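Local coordinates for protein putative NADPH:quinone oxidoreductase (PDB 3IUP) that binds NADPH and probably uses it to reduce quinones, as a putative oxidoreductase of the medium-chain dehydrogenase/reductase type, at residues 51-56 against 355-360; 165-168 against 174-177; 327-332 against 336-341. One frame throughout, in Å; residues are numbered along the deposited sequence.

Contact 1 of 3, residues 51-56 against 355-360; sequences LLFGAA and DMIAVY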
# COMPACT_ATOMS: atom_id res chain seq x y z
N LEU A 51 -18.34 -16.16 2.87
CA LEU A 51 -19.78 -15.87 2.80
C LEU A 51 -20.59 -16.90 3.55
O LEU A 51 -21.54 -16.59 4.29
CB LEU A 51 -20.21 -15.78 1.34
CG LEU A 51 -21.66 -15.39 1.13
CD1 LEU A 51 -21.97 -13.99 1.75
CD2 LEU A 51 -21.97 -15.46 -0.39
N LEU A 52 -20.20 -18.15 3.42
CA LEU A 52 -20.91 -19.25 4.03
C LEU A 52 -21.02 -19.10 5.56
O LEU A 52 -22.10 -19.24 6.14
CB LEU A 52 -20.21 -20.55 3.65
CG LEU A 52 -20.80 -21.87 4.12
CD1 LEU A 52 -22.27 -22.06 3.59
CD2 LEU A 52 -19.83 -23.01 3.64
N PHE A 53 -19.91 -18.78 6.20
CA PHE A 53 -19.86 -18.74 7.66
C PHE A 53 -19.84 -17.33 8.20
O PHE A 53 -20.00 -17.13 9.40
CB PHE A 53 -18.61 -19.49 8.16
CG PHE A 53 -18.55 -20.91 7.71
CD1 PHE A 53 -19.60 -21.75 7.93
CD2 PHE A 53 -17.39 -21.42 7.09
CE1 PHE A 53 -19.57 -23.07 7.51
CE2 PHE A 53 -17.34 -22.75 6.68
CZ PHE A 53 -18.42 -23.56 6.90
N GLY A 54 -19.59 -16.36 7.34
CA GLY A 54 -19.49 -14.98 7.79
C GLY A 54 -18.43 -14.83 8.88
O GLY A 54 -17.42 -15.54 8.90
N ALA A 55 -18.68 -13.91 9.81
CA ALA A 55 -17.81 -13.72 10.97
C ALA A 55 -18.20 -14.63 12.11
O ALA A 55 -17.83 -14.36 13.26
CB ALA A 55 -17.88 -12.24 11.43
N ALA A 56 -18.93 -15.73 11.85
CA ALA A 56 -19.32 -16.62 12.92
C ALA A 56 -18.07 -17.26 13.52
O ALA A 56 -17.07 -17.52 12.83
CB ALA A 56 -20.25 -17.70 12.47
N ASP A 355 -18.57 -32.43 10.74
CA ASP A 355 -17.37 -33.26 10.48
C ASP A 355 -16.69 -32.87 9.18
O ASP A 355 -15.46 -32.82 9.11
CB ASP A 355 -17.73 -34.76 10.44
CG ASP A 355 -18.19 -35.33 11.81
OD1 ASP A 355 -17.82 -34.81 12.89
OD2 ASP A 355 -18.96 -36.32 11.78
N MSE A 356 -17.50 -32.53 8.16
CA MSE A 356 -16.96 -32.13 6.88
C MSE A 356 -16.42 -30.71 7.00
O MSE A 356 -15.34 -30.41 6.50
CB MSE A 356 -18.02 -32.22 5.76
CG MSE A 356 -18.70 -33.58 5.61
SE MSE A 356 -17.48 -34.65 4.63
CE MSE A 356 -18.73 -36.07 4.10
N ILE A 357 -17.19 -29.84 7.68
CA ILE A 357 -16.79 -28.45 7.93
C ILE A 357 -15.40 -28.38 8.57
O ILE A 357 -14.51 -27.61 8.15
CB ILE A 357 -17.86 -27.72 8.80
CG1 ILE A 357 -19.17 -27.55 7.98
CG2 ILE A 357 -17.34 -26.36 9.26
CD1 ILE A 357 -20.29 -26.86 8.69
N ALA A 358 -15.22 -29.20 9.60
CA ALA A 358 -13.92 -29.26 10.30
C ALA A 358 -12.72 -29.46 9.37
O ALA A 358 -11.64 -28.93 9.63
CB ALA A 358 -13.95 -30.34 11.36
N VAL A 359 -12.89 -30.20 8.26
CA VAL A 359 -11.80 -30.35 7.29
C VAL A 359 -11.72 -29.24 6.28
O VAL A 359 -10.69 -28.59 6.13
CB VAL A 359 -11.91 -31.72 6.58
CG1 VAL A 359 -10.77 -31.91 5.56
CG2 VAL A 359 -12.00 -32.82 7.62
N TYR A 360 -12.83 -28.96 5.59
CA TYR A 360 -12.73 -28.05 4.49
C TYR A 360 -12.45 -26.61 4.93
O TYR A 360 -11.81 -25.83 4.21
CB TYR A 360 -13.92 -28.23 3.53
CG TYR A 360 -15.31 -27.77 3.95
CD1 TYR A 360 -15.62 -26.43 4.00
CD2 TYR A 360 -16.32 -28.70 4.13
CE1 TYR A 360 -16.93 -26.00 4.32
CE2 TYR A 360 -17.63 -28.30 4.39
CZ TYR A 360 -17.92 -26.94 4.50
OH TYR A 360 -19.20 -26.55 4.78
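F53 turns the edge of its ring to the hydroxyl of Y360. The far end of the phenyl, CZ, lies 3.7 Å from Y360 OH, which sits close to the plane of the F53 ring. The two side chains run at a slant to one another, and F53 CZ also comes within 3.9 Å of Y360 CE1. I357, one turn earlier on helix 354-360, passes alongside F53 in the opposite direction: I357 CG2 is 3.8 Å from F53 CZ, while I357 CD1 reaches F53 CE1 at 4.0 Å. L52 stands nearly perpendicular to Y360, its CD2 meeting the phenol at the edge, 3.8 Å from Y360 OH. Within each helix a neighbour backs the ring, L52 CG over one face of F53 and I357 CA over one face of Y360, both displaced toward the rim. The tyrosine takes the less common first torsion, CG between N and the carbonyl carbon (chi1 72°), which swings the phenol back toward helix 46-53. L20 of strand 17-26 also packs on L52 and F53. No hydrogen bond crosses between the segments; Y360 OH is bonded to V351 O. The phenol oxygen is thus satisfied from its own side of the contact, and between these two segments the attachment is by buried van der Waals contact.

Contact 2 of 3, residues 165-168 against 174-177; sequences ETMR and ALVH. With ACT (acetate ion), chain H; ACT (acetate ion), chain I.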
# COMPACT_ATOMS: atom_id res chain seq x y z
N GLU A 165 -0.83 -10.80 -15.71
CA GLU A 165 -1.32 -9.59 -16.39
C GLU A 165 -1.00 -8.28 -15.64
O GLU A 165 -0.50 -7.34 -16.23
CB GLU A 165 -2.81 -9.71 -16.66
CG GLU A 165 -3.34 -8.63 -17.66
CD GLU A 165 -3.22 -9.11 -19.12
OE1 GLU A 165 -2.61 -10.16 -19.39
OE2 GLU A 165 -3.74 -8.40 -20.00
N THR A 166 -1.28 -8.24 -14.35
CA THR A 166 -0.95 -7.15 -13.50
C THR A 166 0.54 -6.86 -13.45
O THR A 166 0.92 -5.73 -13.53
CB THR A 166 -1.45 -7.37 -12.04
OG1 THR A 166 -2.88 -7.56 -12.03
CG2 THR A 166 -1.16 -6.20 -11.16
N MSE A 167 1.37 -7.90 -13.28
CA MSE A 167 2.81 -7.76 -13.36
C MSE A 167 3.25 -6.96 -14.60
O MSE A 167 4.00 -5.96 -14.53
CB MSE A 167 3.41 -9.17 -13.43
CG MSE A 167 4.90 -9.24 -13.51
SE MSE A 167 5.51 -11.05 -13.97
CE MSE A 167 5.20 -10.93 -15.86
N ARG A 168 2.77 -7.42 -15.75
CA ARG A 168 3.06 -6.75 -17.01
C ARG A 168 2.50 -5.34 -17.11
O ARG A 168 3.21 -4.44 -17.54
CB ARG A 168 2.54 -7.58 -18.16
CG ARG A 168 3.37 -8.84 -18.39
CD ARG A 168 2.68 -9.80 -19.27
NE ARG A 168 3.60 -10.88 -19.61
CZ ARG A 168 3.23 -12.09 -20.00
NH1 ARG A 168 1.94 -12.39 -20.15
NH2 ARG A 168 4.15 -12.99 -20.26
N ALA A 174 9.02 -9.98 -13.31
CA ALA A 174 8.90 -11.26 -12.61
C ALA A 174 8.11 -11.04 -11.33
O ALA A 174 7.90 -9.91 -10.90
CB ALA A 174 10.29 -11.83 -12.29
N LEU A 175 7.65 -12.13 -10.73
CA LEU A 175 6.79 -12.02 -9.58
C LEU A 175 7.05 -13.03 -8.46
O LEU A 175 7.73 -14.04 -8.61
CB LEU A 175 5.30 -12.04 -10.02
CG LEU A 175 4.72 -13.37 -10.35
CD1 LEU A 175 3.19 -13.28 -10.69
CD2 LEU A 175 5.45 -14.03 -11.47
N VAL A 176 6.52 -12.69 -7.31
CA VAL A 176 6.49 -13.49 -6.11
C VAL A 176 5.05 -13.87 -5.77
O VAL A 176 4.11 -13.04 -5.86
CB VAL A 176 7.07 -12.70 -4.99
CG1 VAL A 176 7.14 -13.55 -3.61
CG2 VAL A 176 8.47 -12.13 -5.40
N HIS A 177 4.86 -15.11 -5.28
CA HIS A 177 3.55 -15.56 -4.87
C HIS A 177 3.66 -16.35 -3.56
O HIS A 177 4.50 -17.23 -3.46
CB HIS A 177 2.89 -16.39 -5.97
CG HIS A 177 1.50 -16.82 -5.65
ND1 HIS A 177 1.10 -18.13 -5.71
CD2 HIS A 177 0.45 -16.12 -5.16
CE1 HIS A 177 -0.16 -18.22 -5.32
NE2 HIS A 177 -0.58 -17.02 -4.96
C ACT H . -1.23 -12.97 -19.34
O ACT H . -1.11 -13.81 -20.31
OXT ACT H . -0.43 -11.97 -19.23
CH3 ACT H . -2.32 -13.13 -18.33
C ACT I . 2.26 -15.34 -22.28
O ACT I . 2.21 -15.21 -21.02
OXT ACT I . 3.31 -14.93 -22.82
CH3 ACT I . 1.13 -15.94 -23.08
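M167, a selenomethionine, makes the whole of the close packing here by laying its selenium against A174 and L175. M167 SE is 3.7 Å from A174 CA and 3.9 Å from L175 CD2, so it meets backbone on one residue and a methyl branch on the next. The chain leaves the helix with CG anti to the backbone N (chi1 180°) and bends only at chi3, which carries the selenium to the strand. I243 of the neighbouring strand packs on both M167 and L175, and C192 of helix 183-195 also touches L175.

The adjoining residue on the helix, R168, behaves quite differently. It is exposed, and its extended chain reaches two acetate ions, probably from the crystallisation liquor. Its NH1 and NH2 each donate to O of the chain I acetate at 3.0 Å, with the ion at the guanidinium edge; NH1 also makes a weak, bent bond (127°) to OXT of the chain H acetate. E165 OE1 lies 2.8 Å from that OXT, and E165 OE2 is salt-bridged to R322 NE.

Helix 155-169 thus leads through a short connection into a central strand of the six-stranded parallel sheet, an arrangement characteristic of the Rossmann-type nucleotide-binding domain of medium-chain dehydrogenases/reductases.

Contact 3 of 3, residues 327-332 against 336-341; sequences KQRVVA and TTFASH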
# COMPACT_ATOMS: atom_id res chain seq x y z
N LYS A 327 -9.94 -16.20 -20.68
CA LYS A 327 -10.87 -17.35 -20.56
C LYS A 327 -10.63 -18.43 -21.64
O LYS A 327 -10.71 -19.62 -21.36
CB LYS A 327 -12.30 -16.88 -20.56
CG LYS A 327 -12.65 -16.23 -19.29
CD LYS A 327 -14.08 -15.80 -19.16
CE LYS A 327 -14.46 -14.70 -20.11
NZ LYS A 327 -15.69 -14.03 -19.59
N GLN A 328 -10.34 -18.00 -22.86
CA GLN A 328 -10.01 -18.94 -23.92
C GLN A 328 -8.75 -19.76 -23.62
O GLN A 328 -8.71 -20.96 -23.90
CB GLN A 328 -9.84 -18.18 -25.22
CG GLN A 328 -11.13 -17.52 -25.71
CD GLN A 328 -10.93 -16.77 -27.03
OE1 GLN A 328 -10.30 -15.70 -27.07
NE2 GLN A 328 -11.47 -17.32 -28.11
N ARG A 329 -7.74 -19.14 -23.03
CA ARG A 329 -6.57 -19.89 -22.61
C ARG A 329 -6.90 -20.90 -21.50
O ARG A 329 -6.38 -22.03 -21.48
CB ARG A 329 -5.43 -18.98 -22.16
CG ARG A 329 -4.30 -19.83 -21.60
CD ARG A 329 -3.06 -19.09 -21.39
NE ARG A 329 -2.05 -20.00 -20.89
CZ ARG A 329 -0.87 -19.60 -20.47
NH1 ARG A 329 -0.59 -18.30 -20.45
NH2 ARG A 329 0.01 -20.50 -20.05
N VAL A 330 -7.76 -20.51 -20.56
CA VAL A 330 -8.16 -21.43 -19.50
C VAL A 330 -8.83 -22.69 -20.14
O VAL A 330 -8.49 -23.82 -19.79
CB VAL A 330 -9.10 -20.76 -18.44
CG1 VAL A 330 -9.61 -21.79 -17.47
CG2 VAL A 330 -8.36 -19.61 -17.68
N VAL A 331 -9.73 -22.48 -21.08
CA VAL A 331 -10.40 -23.60 -21.75
C VAL A 331 -9.38 -24.49 -22.46
O VAL A 331 -9.43 -25.72 -22.34
CB VAL A 331 -11.54 -23.13 -22.69
CG1 VAL A 331 -11.97 -24.28 -23.69
CG2 VAL A 331 -12.71 -22.61 -21.82
N ALA A 332 -8.41 -23.87 -23.13
CA ALA A 332 -7.41 -24.59 -23.90
C ALA A 332 -6.50 -25.45 -23.02
O ALA A 332 -5.99 -26.45 -23.49
CB ALA A 332 -6.56 -23.58 -24.72
N THR A 336 -4.54 -29.25 -17.99
CA THR A 336 -3.11 -29.23 -17.83
C THR A 336 -2.74 -28.07 -16.91
O THR A 336 -2.77 -28.23 -15.71
CB THR A 336 -2.42 -29.20 -19.18
OG1 THR A 336 -2.85 -28.06 -19.91
CG2 THR A 336 -2.75 -30.49 -19.96
N THR A 337 -2.45 -26.91 -17.48
CA THR A 337 -2.05 -25.75 -16.67
C THR A 337 -3.05 -25.42 -15.55
O THR A 337 -2.66 -25.10 -14.43
CB THR A 337 -1.92 -24.54 -17.55
OG1 THR A 337 -1.15 -24.89 -18.70
CG2 THR A 337 -1.31 -23.36 -16.79
N PHE A 338 -4.33 -25.54 -15.85
CA PHE A 338 -5.37 -25.08 -14.93
C PHE A 338 -6.07 -26.21 -14.20
O PHE A 338 -7.14 -26.02 -13.63
CB PHE A 338 -6.31 -24.17 -15.70
CG PHE A 338 -5.64 -22.95 -16.20
CD1 PHE A 338 -5.26 -21.93 -15.33
CD2 PHE A 338 -5.30 -22.82 -17.53
CE1 PHE A 338 -4.60 -20.81 -15.80
CE2 PHE A 338 -4.64 -21.70 -17.99
CZ PHE A 338 -4.28 -20.70 -17.12
N ALA A 339 -5.44 -27.39 -14.15
CA ALA A 339 -6.01 -28.51 -13.39
C ALA A 339 -6.16 -28.13 -11.90
O ALA A 339 -5.31 -27.40 -11.33
CB ALA A 339 -5.13 -29.77 -13.54
N SER A 340 -7.27 -28.57 -11.29
CA SER A 340 -7.51 -28.45 -9.84
C SER A 340 -7.69 -29.80 -9.17
O SER A 340 -8.48 -30.62 -9.64
CB SER A 340 -8.80 -27.69 -9.57
OG SER A 340 -8.72 -26.35 -9.97
N HIS A 341 -7.05 -29.98 -8.02
CA HIS A 341 -7.24 -31.19 -7.21
C HIS A 341 -8.25 -30.95 -6.10
O HIS A 341 -8.20 -29.91 -5.45
CB HIS A 341 -5.91 -31.61 -6.56
CG HIS A 341 -6.06 -32.71 -5.55
ND1 HIS A 341 -6.25 -34.03 -5.92
CD2 HIS A 341 -6.03 -32.70 -4.19
CE1 HIS A 341 -6.35 -34.78 -4.83
NE2 HIS A 341 -6.23 -34.00 -3.77
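F338 lies against V330 and R329 of helix 320-332, brought there by a type I beta turn that runs from T336 to A339 and folds the chain back beside the helix. T336 opens the turn, its O accepting a bond from A339 N at 3.2 Å. Next comes T337, which is buried; its hydroxyl is hydrogen-bonded to E333 OE1 just beyond the helix, and its CG2 lies over the centre of one face of the F338 ring.

F338 then carries the contact. Its CD2 lies 3.7 Å from V330 CA. V330 CG2 covers the face opposite T337, 4.2 Å from the ring centroid and only 7° off the normal, a well-centred CH-pi contact. The phenyl is therefore held between two methyl groups, one from each segment. R329 crosses the ring at about a right angle: its CG is 4.1 Å from F338 CE2, and the guanidinium plane is turned 79° from the phenyl plane. The charged end goes on past the ring to E333 through NE and to D195 of helix 183-195 through NH1. P157 and L161 of helix 155-169 pack on both F338 and V330.

Past A339, S340 meets M187 and H341 O accepts a hydrogen bond from N183 ND2, so the outgoing chain follows helix 183-195.

The ring is held mainly by carbon contacts, with R329 O beside CE2 and no hydrogen bond between the segments. E333 OE1 takes both R329 NE of the helix and T337 OG1 of the turn, and so probably ties the two together.

Overall arrangement
Starting from the N terminus, the chain passes helix 46-53, whose partner in contact 1 arrives only at helix 354-360; this closure spans 298 residues and binds the GroES-like region to the C-terminal part. Contacts 2 and 3 are nested inside that long loop and follow one another in series. Contact 2 closes the short connection between helix 155-169 and strand 175-177, which lies inside the six-stranded parallel sheet. Contact 3 closes the tight turn after helix 320-332, leading to strand 344-347. Their centres are 19 Å apart, and helix 155-169 also borders contact 3. Contact 1 lies across the chain's centre from both, its centre 31 Å from that of contact 2.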